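Local coordinates for circadian clock oscillator protein KaiA (Nostoc sp., PDB 1R5Q) that probably acts as a key component of the cyanobacterial KaiABC circadian oscillator, stimulating KaiC autophosphorylation through its C-terminal domain, at residues N41-A46 and A90-A95. Numbering follows the deposited sequence. Where two conformers were deposited one is given.
Sequences NAVFCA and AHLCEA
A 2.8 Å hydrogen bond from Cys45 N to Asn41 O belongs to the final turn of helix 33-45, the turn from which Val43 and Phe44 reach across to Leu92 and Ala95 on helix 82-100. Over these short segments the two helix axes cross at -51°. They come within 10.1 Å of each other, enough room for one layer of apolar side chains. Deeper in the chain, Val43 presents CG2, the methyl lodged between its own backbone N and carbonyl carbon, to the tip of Leu92. Val43 CG2 lies 3.6 Å from Leu92 CD1, with Leu92 CD2 somewhat farther off, so the leucine fork offers one branch more closely than the other. The same CD1 also approaches Phe44 CB at 4.3 Å, which places it against both neighbouring residues of helix 33-45.

Phe44 makes the second half of the contact. With CG anti to the backbone N (chi1 179°), the ring swings out from its helix and turns one face to the methyl of Ala95. Ala95 CB sits 4.2 Å from the ring centroid and 15° off the ring normal, a CH-pi contact displaced slightly toward the rim. Farther along the ring, Phe44 CZ meets Ala95 O at 3.8 Å, a van der Waals approach. Tyr96 packs edge-to-face with the same ring, while Leu14 of helix 8-24 touches Val43, tying this corner of the four-helix C-terminal domain to a third helix. Replacing Phe44 by alanine would probably leave the Ala95 methyl with no aromatic face above it and Tyr96 without its edge-to-face partner, and open a gap between the helices. Across the two segments, then, the contact is apolar, made by the Val43 and Leu92 methyls and by the Ala95 methyl over the Phe44 ring, and so it depends on close approach.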
loop_
_atom_site.group_PDB
_atom_site.type_symbol
_atom_site.label_atom_id
_atom_site.label_comp_id
_atom_site.label_asym_id
_atom_site.label_seq_id
_atom_site.Cartn_x
_atom_site.Cartn_y
_atom_site.Cartn_z
ATOM N N ASN A 41 -7.649 3.016 -5.763
ATOM C CA ASN A 41 -8.103 3.959 -6.778
ATOM C C ASN A 41 -7.040 5.026 -7.071
ATOM O O ASN A 41 -6.876 5.457 -8.215
ATOM C CB ASN A 41 -9.429 4.580 -6.321
ATOM C CG ASN A 41 -10.096 5.414 -7.406
ATOM O OD1 ASN A 41 -10.049 6.641 -7.367
ATOM N ND2 ASN A 41 -10.724 4.746 -8.375
ATOM N N ALA A 42 -6.292 5.426 -6.052
ATOM C CA ALA A 42 -5.259 6.436 -6.232
ATOM C C ALA A 42 -4.057 5.927 -7.015
ATOM O O ALA A 42 -3.562 6.636 -7.887
ATOM C CB ALA A 42 -4.801 6.990 -4.870
ATOM N N VAL A 43 -3.562 4.720 -6.705
ATOM C CA VAL A 43 -2.402 4.185 -7.423
ATOM C C VAL A 43 -2.822 3.836 -8.848
ATOM O O VAL A 43 -2.019 3.907 -9.780
ATOM C CB VAL A 43 -1.787 2.913 -6.724
ATOM C CG1 VAL A 43 -1.305 3.266 -5.323
ATOM C CG2 VAL A 43 -2.805 1.817 -6.628
ATOM N N PHE A 44 -4.093 3.463 -8.986
ATOM C CA PHE A 44 -4.720 3.120 -10.260
ATOM C C PHE A 44 -4.780 4.401 -11.112
ATOM O O PHE A 44 -4.307 4.429 -12.235
ATOM C CB PHE A 44 -6.128 2.614 -9.976
ATOM C CG PHE A 44 -6.930 2.246 -11.199
ATOM C CD1 PHE A 44 -6.469 1.295 -12.103
ATOM C CD2 PHE A 44 -8.189 2.803 -11.400
ATOM C CE1 PHE A 44 -7.249 0.896 -13.184
ATOM C CE2 PHE A 44 -8.978 2.414 -12.473
ATOM C CZ PHE A 44 -8.508 1.453 -13.371
ATOM N N CYS A 45 -5.357 5.463 -10.558
ATOM C CA CYS A 45 -5.454 6.730 -11.295
ATOM C C CYS A 45 -4.116 7.393 -11.637
ATOM O O CYS A 45 -4.014 8.053 -12.668
ATOM C CB CYS A 45 -6.309 7.715 -10.511
ATOM S SG CYS A 45 -7.996 7.200 -10.495
ATOM N N ALA A 46 -3.097 7.228 -10.790
ATOM C CA ALA A 46 -1.787 7.828 -11.052
ATOM C C ALA A 46 -0.815 6.960 -11.860
ATOM O O ALA A 46 0.328 7.358 -12.070
ATOM C CB ALA A 46 -1.127 8.256 -9.736
ATOM N N ALA A 90 -3.861 -7.965 -5.360
ATOM C CA ALA A 90 -5.022 -8.657 -5.921
ATOM C C ALA A 90 -6.094 -7.614 -6.278
ATOM O O ALA A 90 -6.745 -7.711 -7.324
ATOM C CB ALA A 90 -5.597 -9.654 -4.902
ATOM N N HIS A 91 -6.304 -6.642 -5.383
ATOM C CA HIS A 91 -7.286 -5.579 -5.625
ATOM C C HIS A 91 -6.854 -4.695 -6.786
ATOM O O HIS A 91 -7.674 -4.257 -7.581
ATOM C CB HIS A 91 -7.475 -4.699 -4.384
ATOM C CG HIS A 91 -8.444 -5.263 -3.395
ATOM N ND1 HIS A 91 -8.137 -6.334 -2.584
ATOM C CD2 HIS A 91 -9.733 -4.946 -3.132
ATOM C CE1 HIS A 91 -9.196 -6.654 -1.865
ATOM N NE2 HIS A 91 -10.180 -5.828 -2.177
ATOM N N LEU A 92 -5.562 -4.415 -6.871
ATOM C CA LEU A 92 -5.085 -3.586 -7.957
ATOM C C LEU A 92 -5.273 -4.322 -9.287
ATOM O O LEU A 92 -5.709 -3.727 -10.268
ATOM C CB LEU A 92 -3.619 -3.194 -7.743
ATOM C CG LEU A 92 -3.049 -2.168 -8.737
ATOM C CD1 LEU A 92 -3.936 -0.910 -8.751
ATOM C CD2 LEU A 92 -1.622 -1.802 -8.349
ATOM N N CYS A 93 -4.954 -5.614 -9.317
ATOM C CA CYS A 93 -5.117 -6.409 -10.538
ATOM C C CYS A 93 -6.552 -6.370 -11.048
ATOM O O CYS A 93 -6.800 -6.217 -12.245
ATOM C CB CYS A 93 -4.743 -7.875 -10.290
ATOM S SG CYS A 93 -2.986 -8.181 -10.153
ATOM N N GLU A 94 -7.493 -6.522 -10.128
ATOM C CA GLU A 94 -8.891 -6.525 -10.490
ATOM C C GLU A 94 -9.359 -5.164 -10.993
ATOM O O GLU A 94 -10.218 -5.106 -11.859
ATOM C CB GLU A 94 -9.748 -7.008 -9.318
ATOM C CG GLU A 94 -9.619 -8.544 -9.040
ATOM C CD GLU A 94 -10.130 -9.424 -10.198
ATOM O OE1 GLU A 94 -9.331 -10.209 -10.759
ATOM O OE2 GLU A 94 -11.334 -9.333 -10.543
ATOM N N ALA A 95 -8.798 -4.081 -10.460
ATOM C CA ALA A 95 -9.170 -2.727 -10.902
ATOM C C ALA A 95 -8.787 -2.619 -12.376
ATOM O O ALA A 95 -9.582 -2.200 -13.221
ATOM C CB ALA A 95 -8.410 -1.659 -10.072
#